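Local coordinates for manganese lipoxygenase (Gaeumannomyces graminis, PDB 5FX8), which oxygenates linoleic and alpha-linolenic acids at a catalytic manganese centre, giving 11S- and 13R-hydroperoxy fatty acids, at residues R101-N106 and R547-R552; A274-N279 and L495-L500; G368-Y373 and V449-A454; I408-Q413 and N572-E577. All coordinates share one frame; numbering follows the deposited sequence.

Contact 1 (R101-N106 and R547-R552); sequences RQDAAN and RKQTVR. With NAG (2-acetamido-2-deoxy-beta-D-glucopyranose), chain F.
Arg547 reaches from the loop between helices 526-539 and 558-563 to the backbone of Asp103, on the long helix 86-124 of the lipoxygenase fold. Its chain is extended from CG to NE (chi2 178°, chi3 171°), which carries the guanidinium to the helix. The tight part is a bond from Arg547 NH1 to Asp103 O at 3.0 Å, with an N-H...O angle of 158°, in the carbonyl plane and on a lone pair, while NH2 adds a weak bond to the same oxygen. The Asp103 carboxylate stacks over one face of the guanidinium. Asp103 OD1 stands 3.9 Å from Arg547 NH1, a long salt bridge of charges alone, and OD2 is hydrogen-bonded to Gln324. On the looser side, contact runs through water: one molecule accepts weakly from Arg547 NH2, donates to Gln102 O and accepts from Asn106 N. One helical turn beyond Asp103, Asn106 carries an N-linked glycan, its ND2 bonded covalently to NAG C1 at 1.4 Å.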
loop_
_atom_site.group_PDB
_atom_site.type_symbol
_atom_site.label_atom_id
_atom_site.label_comp_id
_atom_site.label_asym_id
_atom_site.label_seq_id
_atom_site.Cartn_x
_atom_site.Cartn_y
_atom_site.Cartn_z
ATOM N N ARG A 101 12.197 -2.973 -4.862
ATOM C CA ARG A 101 12.812 -4.199 -4.348
ATOM C C ARG A 101 13.330 -4.009 -2.930
ATOM O O ARG A 101 13.117 -4.857 -2.058
ATOM C CB ARG A 101 13.990 -4.643 -5.230
ATOM C CG ARG A 101 13.707 -5.420 -6.490
ATOM C CD ARG A 101 14.995 -6.068 -7.040
ATOM N NE ARG A 101 14.604 -7.033 -8.054
ATOM C CZ ARG A 101 14.763 -6.830 -9.342
ATOM N NH1 ARG A 101 15.371 -5.721 -9.756
ATOM N NH2 ARG A 101 14.340 -7.732 -10.215
ATOM N N GLN A 102 14.078 -2.932 -2.692
ATOM C CA GLN A 102 14.621 -2.792 -1.352
ATOM C C GLN A 102 13.549 -2.438 -0.336
ATOM O O GLN A 102 13.676 -2.810 0.834
ATOM C CB GLN A 102 15.747 -1.777 -1.337
ATOM C CG GLN A 102 15.327 -0.372 -1.511
ATOM C CD GLN A 102 16.501 0.553 -1.465
ATOM O OE1 GLN A 102 17.649 0.110 -1.547
ATOM N NE2 GLN A 102 16.237 1.843 -1.331
ATOM N N ASP A 103 12.469 -1.787 -0.761
ATOM C CA ASP A 103 11.397 -1.413 0.140
ATOM C C ASP A 103 10.388 -2.519 0.409
ATOM O O ASP A 103 9.633 -2.386 1.368
ATOM C CB ASP A 103 10.671 -0.185 -0.400
ATOM C CG ASP A 103 11.390 1.094 -0.063
ATOM O OD1 ASP A 103 12.495 0.987 0.483
ATOM O OD2 ASP A 103 10.887 2.201 -0.341
ATOM N N ALA A 104 10.340 -3.599 -0.387
ATOM C CA ALA A 104 9.380 -4.693 -0.178
ATOM C C ALA A 104 9.907 -5.844 0.667
ATOM O O ALA A 104 9.109 -6.621 1.191
ATOM C CB ALA A 104 8.922 -5.269 -1.513
ATOM N N ALA A 105 11.222 -5.963 0.811
ATOM C CA ALA A 105 11.816 -7.110 1.473
ATOM C C ALA A 105 11.262 -7.314 2.879
ATOM O O ALA A 105 10.825 -8.411 3.236
ATOM C CB ALA A 105 13.331 -6.934 1.496
ATOM N N ASN A 106 11.306 -6.282 3.709
ATOM C CA ASN A 106 10.896 -6.439 5.097
ATOM C C ASN A 106 9.428 -6.871 5.200
ATOM O O ASN A 106 9.101 -7.843 5.894
ATOM C CB ASN A 106 11.187 -5.119 5.802
ATOM C CG ASN A 106 10.905 -5.129 7.266
ATOM O OD1 ASN A 106 10.311 -6.034 7.816
ATOM N ND2 ASN A 106 11.318 -4.062 7.915
ATOM N N ARG A 547 9.962 5.156 7.977
ATOM C CA ARG A 547 10.654 5.615 6.787
ATOM C C ARG A 547 10.411 7.092 6.479
ATOM O O ARG A 547 11.055 7.629 5.574
ATOM C CB ARG A 547 10.247 4.733 5.609
ATOM C CG ARG A 547 10.737 3.293 5.746
ATOM C CD ARG A 547 10.303 2.414 4.609
ATOM N NE ARG A 547 10.953 1.105 4.646
ATOM C CZ ARG A 547 10.610 0.064 3.890
ATOM N NH1 ARG A 547 9.607 0.149 3.033
ATOM N NH2 ARG A 547 11.248 -1.070 4.009
ATOM N N LYS A 548 9.523 7.756 7.231
ATOM C CA LYS A 548 9.085 9.128 6.975
ATOM C C LYS A 548 8.508 9.297 5.565
ATOM O O LYS A 548 8.736 10.310 4.894
ATOM C CB LYS A 548 10.213 10.127 7.245
ATOM C CG LYS A 548 10.319 10.534 8.720
ATOM C CD LYS A 548 10.882 9.414 9.591
ATOM C CE LYS A 548 10.610 9.654 11.083
ATOM N NZ LYS A 548 10.898 8.445 11.932
ATOM N N GLN A 549 7.692 8.322 5.147
ATOM C CA GLN A 549 7.109 8.253 3.809
ATOM C C GLN A 549 5.580 8.258 3.835
ATOM O O GLN A 549 4.932 7.909 2.849
ATOM C CB GLN A 549 7.627 7.020 3.070
ATOM C CG GLN A 549 9.078 7.078 2.693
ATOM C CD GLN A 549 9.558 5.775 2.109
ATOM O OE1 GLN A 549 9.056 4.703 2.458
ATOM N NE2 GLN A 549 10.528 5.849 1.208
ATOM N N THR A 550 5.012 8.641 4.950
ATOM C CA THR A 550 3.607 8.876 5.201
ATOM C C THR A 550 3.112 10.116 4.453
ATOM O O THR A 550 3.898 10.951 4.009
ATOM C CB THR A 550 3.464 8.987 6.715
ATOM O OG1 THR A 550 3.168 7.707 7.244
ATOM C CG2 THR A 550 2.450 9.906 7.139
ATOM N N VAL A 551 1.787 10.205 4.277
ATOM C CA VAL A 551 1.169 11.341 3.600
ATOM C C VAL A 551 1.453 12.671 4.285
ATOM O O VAL A 551 1.530 13.706 3.624
ATOM C CB VAL A 551 -0.338 11.138 3.491
ATOM C CG1 VAL A 551 -0.994 12.373 2.878
ATOM C CG2 VAL A 551 -0.634 9.899 2.732
ATOM N N ARG A 552 1.601 12.690 5.599
ATOM C CA ARG A 552 1.994 13.944 6.234
ATOM C C ARG A 552 3.383 14.427 5.812
ATOM O O ARG A 552 3.630 15.632 5.824
ATOM C CB ARG A 552 1.945 13.810 7.729
ATOM C CG ARG A 552 0.785 13.071 8.153
ATOM C CD ARG A 552 0.633 13.150 9.653
ATOM N NE ARG A 552 0.993 14.452 10.159
ATOM C CZ ARG A 552 1.227 14.703 11.452
ATOM N NH1 ARG A 552 1.170 13.736 12.340
ATOM N NH2 ARG A 552 1.533 15.916 11.864
HETATM C C1 NAG F . 11.091 -3.896 9.320
HETATM C C2 NAG F . 12.382 -3.441 9.982
HETATM C C3 NAG F . 12.147 -3.151 11.452
HETATM C C4 NAG F . 11.015 -2.144 11.605
HETATM C C5 NAG F . 9.768 -2.640 10.883
HETATM C C6 NAG F . 8.657 -1.620 10.876
HETATM C C7 NAG F . 14.493 -4.261 9.056
HETATM C C8 NAG F . 15.445 -5.414 8.975
HETATM N N2 NAG F . 13.416 -4.446 9.820
HETATM O O3 NAG F . 13.357 -2.644 12.005
HETATM O O4 NAG F . 10.709 -1.931 12.976
HETATM O O5 NAG F . 10.077 -2.909 9.509
HETATM O O6 NAG F . 9.102 -0.388 10.323
HETATM O O7 NAG F . 14.692 -3.210 8.461
HETATM O O HOH W 1 12.278 -3.666 3.116
HETATM O O HOH W 2 8.881 -3.421 3.592
#

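Contact 2 (A274-N279 and L495-L500); sequences AKIMFN and LHPAAL
Ile276 meets three residues of 495-500 through its two branches. CG1 touches Leu495 CD1 at 4.1 Å, the side chains crossing at about a right angle. CG2, anti to the backbone N, packs on the Pro497 ring, 3.5 Å from its CG, with Leu500 CD2 farther off. Met277 CB leads away from the loop, yet its CG lies 3.8 Å from Leu500 CD1. One turn after Ile276, Asn279 ND2 donates to Leu495 O at 2.9 Å (N-H...O 154°); the oxygen lies near the amide plane, the donor 47° above the carbonyl plane. The same amide lies obliquely against the His496 ring, CG to CD2 3.4 Å, and hydrogen bonds to Val492 and Glu167 fix that ring. A buried loop is thus laid, away from the metal site, on the long lipoxygenase helix 268-305, which carries the manganese ligands His290 and His294 and also packs on helix 161-166 through Phe164, on strand 246-253 through Ile252 and on strand 261-262 through Tyr262.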
loop_
_atom_site.group_PDB
_atom_site.type_symbol
_atom_site.label_atom_id
_atom_site.label_comp_id
_atom_site.label_asym_id
_atom_site.label_seq_id
_atom_site.Cartn_x
_atom_site.Cartn_y
_atom_site.Cartn_z
ATOM N N ALA A 274 -25.256 -14.737 -0.934
ATOM C CA ALA A 274 -25.387 -13.733 -1.970
ATOM C C ALA A 274 -24.474 -12.557 -1.679
ATOM O O ALA A 274 -23.799 -12.036 -2.578
ATOM C CB ALA A 274 -26.836 -13.292 -2.074
ATOM N N LYS A 275 -24.419 -12.143 -0.418
ATOM C CA LYS A 275 -23.528 -11.057 -0.085
ATOM C C LYS A 275 -22.085 -11.465 -0.282
ATOM O O LYS A 275 -21.276 -10.640 -0.694
ATOM C CB LYS A 275 -23.770 -10.587 1.338
ATOM C CG LYS A 275 -25.081 -9.910 1.502
ATOM C CD LYS A 275 -25.180 -9.318 2.873
ATOM C CE LYS A 275 -25.302 -10.359 3.938
ATOM N NZ LYS A 275 -25.257 -9.669 5.237
ATOM N N ILE A 276 -21.745 -12.726 -0.023
ATOM C CA ILE A 276 -20.381 -13.179 -0.264
ATOM C C ILE A 276 -20.055 -13.156 -1.756
ATOM O O ILE A 276 -18.963 -12.725 -2.160
ATOM C CB ILE A 276 -20.152 -14.574 0.343
ATOM C CG1 ILE A 276 -20.257 -14.516 1.865
ATOM C CG2 ILE A 276 -18.761 -15.059 0.018
ATOM C CD1 ILE A 276 -20.014 -15.810 2.554
ATOM N N MET A 277 -20.984 -13.598 -2.605
ATOM C CA MET A 277 -20.706 -13.562 -4.036
ATOM C C MET A 277 -20.519 -12.130 -4.527
ATOM O O MET A 277 -19.603 -11.838 -5.317
ATOM C CB MET A 277 -21.821 -14.264 -4.805
ATOM C CG MET A 277 -21.923 -15.713 -4.473
ATOM S SD MET A 277 -23.122 -16.610 -5.473
ATOM C CE MET A 277 -24.677 -16.130 -4.765
ATOM N N PHE A 278 -21.374 -11.223 -4.067
ATOM C CA PHE A 278 -21.193 -9.823 -4.415
ATOM C C PHE A 278 -19.856 -9.306 -3.921
ATOM O O PHE A 278 -19.201 -8.534 -4.611
ATOM C CB PHE A 278 -22.335 -8.984 -3.857
ATOM C CG PHE A 278 -22.210 -7.508 -4.137
ATOM C CD1 PHE A 278 -21.456 -6.684 -3.319
ATOM C CD2 PHE A 278 -22.899 -6.935 -5.188
ATOM C CE1 PHE A 278 -21.368 -5.358 -3.557
ATOM C CE2 PHE A 278 -22.812 -5.591 -5.429
ATOM C CZ PHE A 278 -22.030 -4.803 -4.600
ATOM N N ASN A 279 -19.429 -9.703 -2.730
ATOM C CA ASN A 279 -18.164 -9.172 -2.248
ATOM C C ASN A 279 -16.987 -9.687 -3.071
ATOM O O ASN A 279 -15.965 -9.003 -3.200
ATOM C CB ASN A 279 -17.999 -9.511 -0.784
ATOM C CG ASN A 279 -18.883 -8.667 0.097
ATOM O OD1 ASN A 279 -19.283 -7.581 -0.272
ATOM N ND2 ASN A 279 -19.193 -9.170 1.269
ATOM N N LEU A 495 -16.404 -12.832 4.804
ATOM C CA LEU A 495 -17.326 -12.078 3.968
ATOM C C LEU A 495 -16.733 -11.686 2.622
ATOM O O LEU A 495 -17.489 -11.437 1.681
ATOM C CB LEU A 495 -17.801 -10.832 4.716
ATOM C CG LEU A 495 -19.251 -10.940 5.214
ATOM C CD1 LEU A 495 -20.169 -10.998 4.049
ATOM C CD2 LEU A 495 -19.481 -12.176 6.061
ATOM N N HIS A 496 -15.416 -11.629 2.491
ATOM C CA HIS A 496 -14.777 -11.138 1.274
ATOM C C HIS A 496 -13.724 -12.092 0.741
ATOM O O HIS A 496 -12.525 -11.815 0.850
ATOM C CB HIS A 496 -14.102 -9.797 1.521
ATOM C CG HIS A 496 -15.010 -8.754 2.074
ATOM N ND1 HIS A 496 -15.099 -8.491 3.420
ATOM C CD2 HIS A 496 -15.849 -7.890 1.460
ATOM C CE1 HIS A 496 -15.957 -7.510 3.613
ATOM N NE2 HIS A 496 -16.428 -7.129 2.440
ATOM N N PRO A 497 -14.128 -13.184 0.101
ATOM C CA PRO A 497 -13.145 -14.133 -0.436
ATOM C C PRO A 497 -12.644 -13.777 -1.828
ATOM O O PRO A 497 -13.397 -13.365 -2.710
ATOM C CB PRO A 497 -13.930 -15.446 -0.464
ATOM C CG PRO A 497 -15.300 -15.035 -0.700
ATOM C CD PRO A 497 -15.501 -13.671 -0.062
ATOM N N ALA A 498 -11.338 -13.938 -2.018
ATOM C CA ALA A 498 -10.766 -13.719 -3.335
ATOM C C ALA A 498 -11.329 -14.683 -4.375
ATOM O O ALA A 498 -11.453 -14.323 -5.543
ATOM C CB ALA A 498 -9.261 -13.852 -3.264
ATOM N N ALA A 499 -11.694 -15.896 -3.979
ATOM C CA ALA A 499 -12.262 -16.847 -4.913
ATOM C C ALA A 499 -13.397 -17.615 -4.252
ATOM O O ALA A 499 -13.437 -17.760 -3.032
ATOM C CB ALA A 499 -11.198 -17.829 -5.417
ATOM N N LEU A 500 -14.305 -18.136 -5.070
ATOM C CA LEU A 500 -15.329 -19.056 -4.589
ATOM C C LEU A 500 -14.972 -20.479 -5.001
ATOM O O LEU A 500 -14.554 -20.718 -6.137
ATOM C CB LEU A 500 -16.705 -18.688 -5.126
ATOM C CG LEU A 500 -17.118 -17.224 -4.985
ATOM C CD1 LEU A 500 -18.535 -17.067 -5.489
ATOM C CD2 LEU A 500 -17.012 -16.763 -3.544
#

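Contact 3 (G368-Y373 and V449-A454); sequences GFQAGY and VRDFPA
Arg450 O accepts from Phe369 N at 2.9 Å, the first of two backbone bonds between these loops of the lipoxygenase fold, one of them opening into the 3-10 turn 370-372. The arginine's own side chain leads away to Tyr362, whose ring it meets in a cation-pi contact and whose backbone O accepts from NH1. Asp451, with positive phi (57°), gives the next bond: its O accepts from Gln370 N at 2.7 Å, with an N-H...O angle of 162°. Its CB lies 3.7 Å from Gly368 CA. With CG anti to the backbone N, the carboxylate turns toward the 3-10 turn, and OD2 takes a weak bond from Ala371 N at 3.2 Å. Phe452 CB points away, but its ring swings back so that its edge meets the face of Phe369 in a T-shaped pair, centroids 5.0 Å apart and planes at 61°. Pro453 CD lies 3.8 Å from Gln370 CD. The pinned loops lie beside helix 434-444, on which Phe452 packs, and helix 460-481, bearer of the manganese ligand His478, on which Pro453 packs, while Phe369 reaches Ile296 and Val300 of helix 268-305.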
loop_
_atom_site.group_PDB
_atom_site.type_symbol
_atom_site.label_atom_id
_atom_site.label_comp_id
_atom_site.label_asym_id
_atom_site.label_seq_id
_atom_site.Cartn_x
_atom_site.Cartn_y
_atom_site.Cartn_z
ATOM N N GLY A 368 -11.070 9.086 -17.427
ATOM C CA GLY A 368 -10.821 10.497 -17.675
ATOM C C GLY A 368 -10.203 11.183 -16.468
ATOM O O GLY A 368 -10.523 10.881 -15.323
ATOM N N PHE A 369 -9.318 12.135 -16.722
ATOM C CA PHE A 369 -8.641 12.799 -15.609
ATOM C C PHE A 369 -9.594 13.730 -14.854
ATOM O O PHE A 369 -9.859 13.530 -13.671
ATOM C CB PHE A 369 -7.404 13.532 -16.120
ATOM C CG PHE A 369 -6.557 14.127 -15.051
ATOM C CD1 PHE A 369 -5.598 13.372 -14.399
ATOM C CD2 PHE A 369 -6.687 15.468 -14.712
ATOM C CE1 PHE A 369 -4.793 13.949 -13.423
ATOM C CE2 PHE A 369 -5.914 16.027 -13.745
ATOM C CZ PHE A 369 -4.956 15.271 -13.096
ATOM N N GLN A 370 -10.149 14.738 -15.522
ATOM C CA GLN A 370 -11.076 15.623 -14.819
ATOM C C GLN A 370 -12.341 14.890 -14.378
ATOM O O GLN A 370 -12.913 15.215 -13.332
ATOM C CB GLN A 370 -11.397 16.830 -15.689
ATOM C CG GLN A 370 -10.199 17.782 -15.809
ATOM C CD GLN A 370 -10.396 18.878 -16.828
ATOM O OE1 GLN A 370 -10.720 18.628 -17.975
ATOM N NE2 GLN A 370 -10.224 20.104 -16.395
ATOM N N ALA A 371 -12.750 13.875 -15.148
ATOM C CA ALA A 371 -13.854 12.981 -14.802
ATOM C C ALA A 371 -13.688 12.367 -13.424
ATOM O O ALA A 371 -14.683 12.022 -12.769
ATOM C CB ALA A 371 -13.948 11.871 -15.840
ATOM N N GLY A 372 -12.451 12.202 -12.983
ATOM C CA GLY A 372 -12.168 11.598 -11.716
ATOM C C GLY A 372 -12.036 12.537 -10.555
ATOM O O GLY A 372 -11.799 12.062 -9.448
ATOM N N TYR A 373 -12.157 13.851 -10.743
ATOM C CA TYR A 373 -12.112 14.749 -9.601
ATOM C C TYR A 373 -13.206 14.332 -8.647
ATOM O O TYR A 373 -14.250 13.863 -9.082
ATOM C CB TYR A 373 -12.321 16.187 -10.034
ATOM C CG TYR A 373 -11.225 16.826 -10.835
ATOM C CD1 TYR A 373 -10.022 16.189 -11.044
ATOM C CD2 TYR A 373 -11.405 18.080 -11.390
ATOM C CE1 TYR A 373 -9.027 16.787 -11.774
ATOM C CE2 TYR A 373 -10.406 18.686 -12.121
ATOM C CZ TYR A 373 -9.221 18.030 -12.307
ATOM O OH TYR A 373 -8.219 18.613 -13.029
ATOM N N VAL A 449 -3.548 11.840 -23.073
ATOM C CA VAL A 449 -4.280 11.843 -21.811
ATOM C C VAL A 449 -5.734 12.236 -22.054
ATOM O O VAL A 449 -6.022 13.204 -22.761
ATOM C CB VAL A 449 -3.609 12.801 -20.817
ATOM C CG1 VAL A 449 -4.361 12.814 -19.526
ATOM C CG2 VAL A 449 -2.147 12.421 -20.585
ATOM N N ARG A 450 -6.657 11.491 -21.462
ATOM C CA ARG A 450 -8.086 11.780 -21.535
ATOM C C ARG A 450 -8.532 12.792 -20.491
ATOM O O ARG A 450 -8.188 12.677 -19.314
ATOM C CB ARG A 450 -8.915 10.512 -21.329
ATOM C CG ARG A 450 -9.297 9.835 -22.592
ATOM C CD ARG A 450 -10.268 8.729 -22.368
ATOM N NE ARG A 450 -10.024 7.675 -23.342
ATOM C CZ ARG A 450 -10.374 6.424 -23.145
ATOM N NH1 ARG A 450 -10.973 6.099 -22.015
ATOM N NH2 ARG A 450 -10.122 5.501 -24.061
ATOM N N ASP A 451 -9.367 13.737 -20.930
ATOM C CA ASP A 451 -10.081 14.654 -20.049
ATOM C C ASP A 451 -9.113 15.445 -19.164
ATOM O O ASP A 451 -9.272 15.556 -17.946
ATOM C CB ASP A 451 -11.117 13.899 -19.216
ATOM C CG ASP A 451 -12.296 14.756 -18.854
ATOM O OD1 ASP A 451 -12.272 15.981 -19.137
ATOM O OD2 ASP A 451 -13.238 14.208 -18.262
ATOM N N PHE A 452 -8.186 15.930 -19.735
ATOM C CA PHE A 452 -7.224 16.809 -19.141
ATOM C C PHE A 452 -7.557 18.237 -19.524
ATOM O O PHE A 452 -8.040 18.483 -20.629
ATOM C CB PHE A 452 -5.818 16.455 -19.629
ATOM C CG PHE A 452 -4.727 16.870 -18.700
ATOM C CD1 PHE A 452 -4.616 16.296 -17.459
ATOM C CD2 PHE A 452 -3.802 17.824 -19.074
ATOM C CE1 PHE A 452 -3.614 16.674 -16.612
ATOM C CE2 PHE A 452 -2.785 18.200 -18.227
ATOM C CZ PHE A 452 -2.694 17.630 -16.997
ATOM N N PRO A 453 -7.325 19.194 -18.636
ATOM C CA PRO A 453 -7.628 20.592 -18.966
ATOM C C PRO A 453 -6.965 21.012 -20.265
ATOM O O PRO A 453 -5.784 20.780 -20.485
ATOM C CB PRO A 453 -7.074 21.364 -17.770
ATOM C CG PRO A 453 -6.128 20.439 -17.132
ATOM C CD PRO A 453 -6.653 19.079 -17.338
ATOM N N ALA A 454 -7.748 21.602 -21.139
ATOM C CA ALA A 454 -7.276 21.980 -22.456
ATOM C C ALA A 454 -6.226 23.079 -22.375
ATOM O O ALA A 454 -6.199 23.874 -21.437
ATOM C CB ALA A 454 -8.442 22.460 -23.293
#

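Contact 4 (I408-Q413 and N572-E577); sequences IRRFMQ and NARFVE
Helix segments 408-413 and 572-577 run antiparallel, their axes 9.2 Å apart at closest approach and their N-to-C directions 175° apart, with Phe411 and Phe575 CA atoms 6.1 Å from each other. Both phenylalanines lean into the interface with CG anti to the backbone N. Their rings are set obliquely, centroids 5.9 Å apart and planes at 61°. The Phe411 ring turns its edge to Asn572, whose backbone N lies 3.6 Å from Phe411 CE2, while Phe575 CB approaches CD2. The Phe575 ring in turn presents an edge to Ile408, CE1 to CG1 3.9 Å. Phe555, from the loop between helices 526-539 and 558-563, stacks on Phe411 and meets Phe575 edge-to-face; Tyr568 meets Phe411 edge-to-face as well. At the more exposed flank of the pair the guanidinium planes of Arg410 and Arg574 are 12° apart, and Arg574 NH2 lies over one face of the Arg410 group, 3.5 Å from Arg410 NH1. Asp578 forms a salt bridge with Arg574 NE and a long, weak ion pair with Arg410 NE. The interface therefore rests on apolar and aromatic packing; Asp578 probably offsets part of the repulsion between the arginines, with Glu259 of the neighbouring zonadhesin chain a further long, weak ion-pair partner of Arg410.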
loop_
_atom_site.group_PDB
_atom_site.type_symbol
_atom_site.label_atom_id
_atom_site.label_comp_id
_atom_site.label_asym_id
_atom_site.label_seq_id
_atom_site.Cartn_x
_atom_site.Cartn_y
_atom_site.Cartn_z
ATOM N N ILE A 408 -4.814 19.037 1.188
ATOM C CA ILE A 408 -3.945 18.988 0.022
ATOM C C ILE A 408 -4.149 20.221 -0.840
ATOM O O ILE A 408 -3.216 20.742 -1.446
ATOM C CB ILE A 408 -4.218 17.693 -0.764
ATOM C CG1 ILE A 408 -3.856 16.463 0.081
ATOM C CG2 ILE A 408 -3.539 17.701 -2.131
ATOM C CD1 ILE A 408 -4.015 15.165 -0.646
ATOM N N ARG A 409 -5.383 20.691 -0.925
ATOM C CA ARG A 409 -5.674 21.788 -1.824
ATOM C C ARG A 409 -5.180 23.079 -1.228
ATOM O O ARG A 409 -4.576 23.893 -1.923
ATOM C CB ARG A 409 -7.163 21.858 -2.126
ATOM C CG ARG A 409 -7.463 22.960 -3.083
ATOM C CD ARG A 409 -8.828 22.924 -3.696
ATOM N NE ARG A 409 -8.875 23.954 -4.719
ATOM C CZ ARG A 409 -8.725 23.743 -6.018
ATOM N NH1 ARG A 409 -8.561 22.499 -6.477
ATOM N NH2 ARG A 409 -8.762 24.776 -6.861
ATOM N N ARG A 410 -5.371 23.253 0.075
ATOM C CA ARG A 410 -4.729 24.374 0.732
ATOM C C ARG A 410 -3.236 24.394 0.429
ATOM O O ARG A 410 -2.701 25.425 0.007
ATOM C CB ARG A 410 -4.994 24.328 2.224
ATOM C CG ARG A 410 -4.417 25.490 2.971
ATOM C CD ARG A 410 -4.631 25.304 4.446
ATOM N NE ARG A 410 -6.031 25.003 4.748
ATOM C CZ ARG A 410 -6.961 25.940 4.923
ATOM N NH1 ARG A 410 -6.638 27.235 4.825
ATOM N NH2 ARG A 410 -8.214 25.591 5.190
ATOM N N PHE A 411 -2.549 23.259 0.611
ATOM C CA PHE A 411 -1.124 23.260 0.305
ATOM C C PHE A 411 -0.870 23.621 -1.150
ATOM O O PHE A 411 0.035 24.398 -1.450
ATOM C CB PHE A 411 -0.474 21.922 0.611
ATOM C CG PHE A 411 0.941 21.846 0.152
ATOM C CD1 PHE A 411 1.250 21.428 -1.129
ATOM C CD2 PHE A 411 1.961 22.219 0.985
ATOM C CE1 PHE A 411 2.519 21.389 -1.549
ATOM C CE2 PHE A 411 3.244 22.164 0.568
ATOM C CZ PHE A 411 3.523 21.761 -0.705
ATOM N N MET A 412 -1.613 23.027 -2.076
ATOM C CA MET A 412 -1.291 23.252 -3.472
ATOM C C MET A 412 -1.541 24.692 -3.841
ATOM O O MET A 412 -0.812 25.267 -4.646
ATOM C CB MET A 412 -2.083 22.313 -4.380
ATOM C CG MET A 412 -1.617 20.898 -4.363
ATOM S SD MET A 412 0.121 20.662 -4.771
ATOM C CE MET A 412 0.190 18.883 -4.692
ATOM N N GLN A 413 -2.578 25.284 -3.271
ATOM C CA GLN A 413 -2.860 26.691 -3.507
ATOM C C GLN A 413 -1.715 27.554 -3.016
ATOM O O GLN A 413 -1.247 28.446 -3.724
ATOM C CB GLN A 413 -4.159 27.086 -2.826
ATOM C CG GLN A 413 -4.610 28.481 -3.196
ATOM C CD GLN A 413 -5.244 28.550 -4.576
ATOM O OE1 GLN A 413 -6.295 27.952 -4.808
ATOM N NE2 GLN A 413 -4.617 29.286 -5.495
ATOM N N ASN A 572 4.144 23.715 3.632
ATOM C CA ASN A 572 4.448 22.395 4.150
ATOM C C ASN A 572 4.137 22.280 5.629
ATOM O O ASN A 572 3.613 21.257 6.071
ATOM C CB ASN A 572 5.905 22.044 3.916
ATOM C CG ASN A 572 6.246 20.696 4.494
ATOM O OD1 ASN A 572 5.646 19.701 4.119
ATOM N ND2 ASN A 572 7.196 20.648 5.403
ATOM N N ALA A 573 4.494 23.286 6.422
ATOM C CA ALA A 573 4.234 23.189 7.847
ATOM C C ALA A 573 2.747 23.250 8.128
ATOM O O ALA A 573 2.245 22.555 9.018
ATOM C CB ALA A 573 4.968 24.298 8.593
ATOM N N ARG A 574 2.019 24.072 7.383
ATOM C CA ARG A 574 0.582 24.067 7.576
ATOM C C ARG A 574 -0.011 22.714 7.191
ATOM O O ARG A 574 -0.946 22.231 7.838
ATOM C CB ARG A 574 -0.049 25.196 6.786
ATOM C CG ARG A 574 -1.557 25.269 6.869
ATOM C CD ARG A 574 -2.093 25.487 8.265
ATOM N NE ARG A 574 -3.552 25.646 8.268
ATOM C CZ ARG A 574 -4.187 26.823 8.137
ATOM N NH1 ARG A 574 -3.508 27.953 7.983
ATOM N NH2 ARG A 574 -5.511 26.868 8.142
ATOM N N PHE A 575 0.546 22.075 6.158
ATOM C CA PHE A 575 0.036 20.778 5.731
ATOM C C PHE A 575 0.321 19.705 6.770
ATOM O O PHE A 575 -0.530 18.857 7.033
ATOM C CB PHE A 575 0.631 20.408 4.376
ATOM C CG PHE A 575 0.207 19.065 3.875
ATOM C CD1 PHE A 575 -1.056 18.877 3.332
ATOM C CD2 PHE A 575 1.072 17.983 3.932
ATOM C CE1 PHE A 575 -1.437 17.629 2.863
ATOM C CE2 PHE A 575 0.693 16.730 3.455
ATOM C CZ PHE A 575 -0.553 16.552 2.927
ATOM N N VAL A 576 1.496 19.758 7.392
ATOM C CA VAL A 576 1.823 18.837 8.466
ATOM C C VAL A 576 0.888 19.013 9.649
ATOM O O VAL A 576 0.476 18.035 10.284
ATOM C CB VAL A 576 3.285 19.030 8.877
ATOM C CG1 VAL A 576 3.565 18.329 10.180
ATOM C CG2 VAL A 576 4.141 18.504 7.788
ATOM N N GLU A 577 0.553 20.248 9.992
ATOM C CA GLU A 577 -0.365 20.388 11.111
ATOM C C GLU A 577 -1.782 19.948 10.729
ATOM O O GLU A 577 -2.474 19.312 11.538
ATOM C CB GLU A 577 -0.334 21.822 11.648
ATOM C CG GLU A 577 -1.448 22.170 12.657
ATOM C CD GLU A 577 -1.419 21.399 14.015
ATOM O OE1 GLU A 577 -1.617 20.153 14.040
ATOM O OE2 GLU A 577 -1.257 22.067 15.072
#

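In the fold
From the N terminus, helix 86-124 comes first, and contact 1 closes a loop of 440 residues by joining it to the loop after helix 526-539. Contact 2 lies within that span, binding helix 268-305 to the loop after helix 485-490, and itself encloses contact 3, which joins the loops before helices 374-380 and 460-481. Contact 4 pairs helices 396-420 and 566-587 and crosses the other three along the chain. It touches contact 1, where Arg552 NH2 probably donates to Val576 O, and comes within about 7 Å (nearest atoms) of contact 3. Contact 2 lies across the chain's centre from contacts 3 and 4.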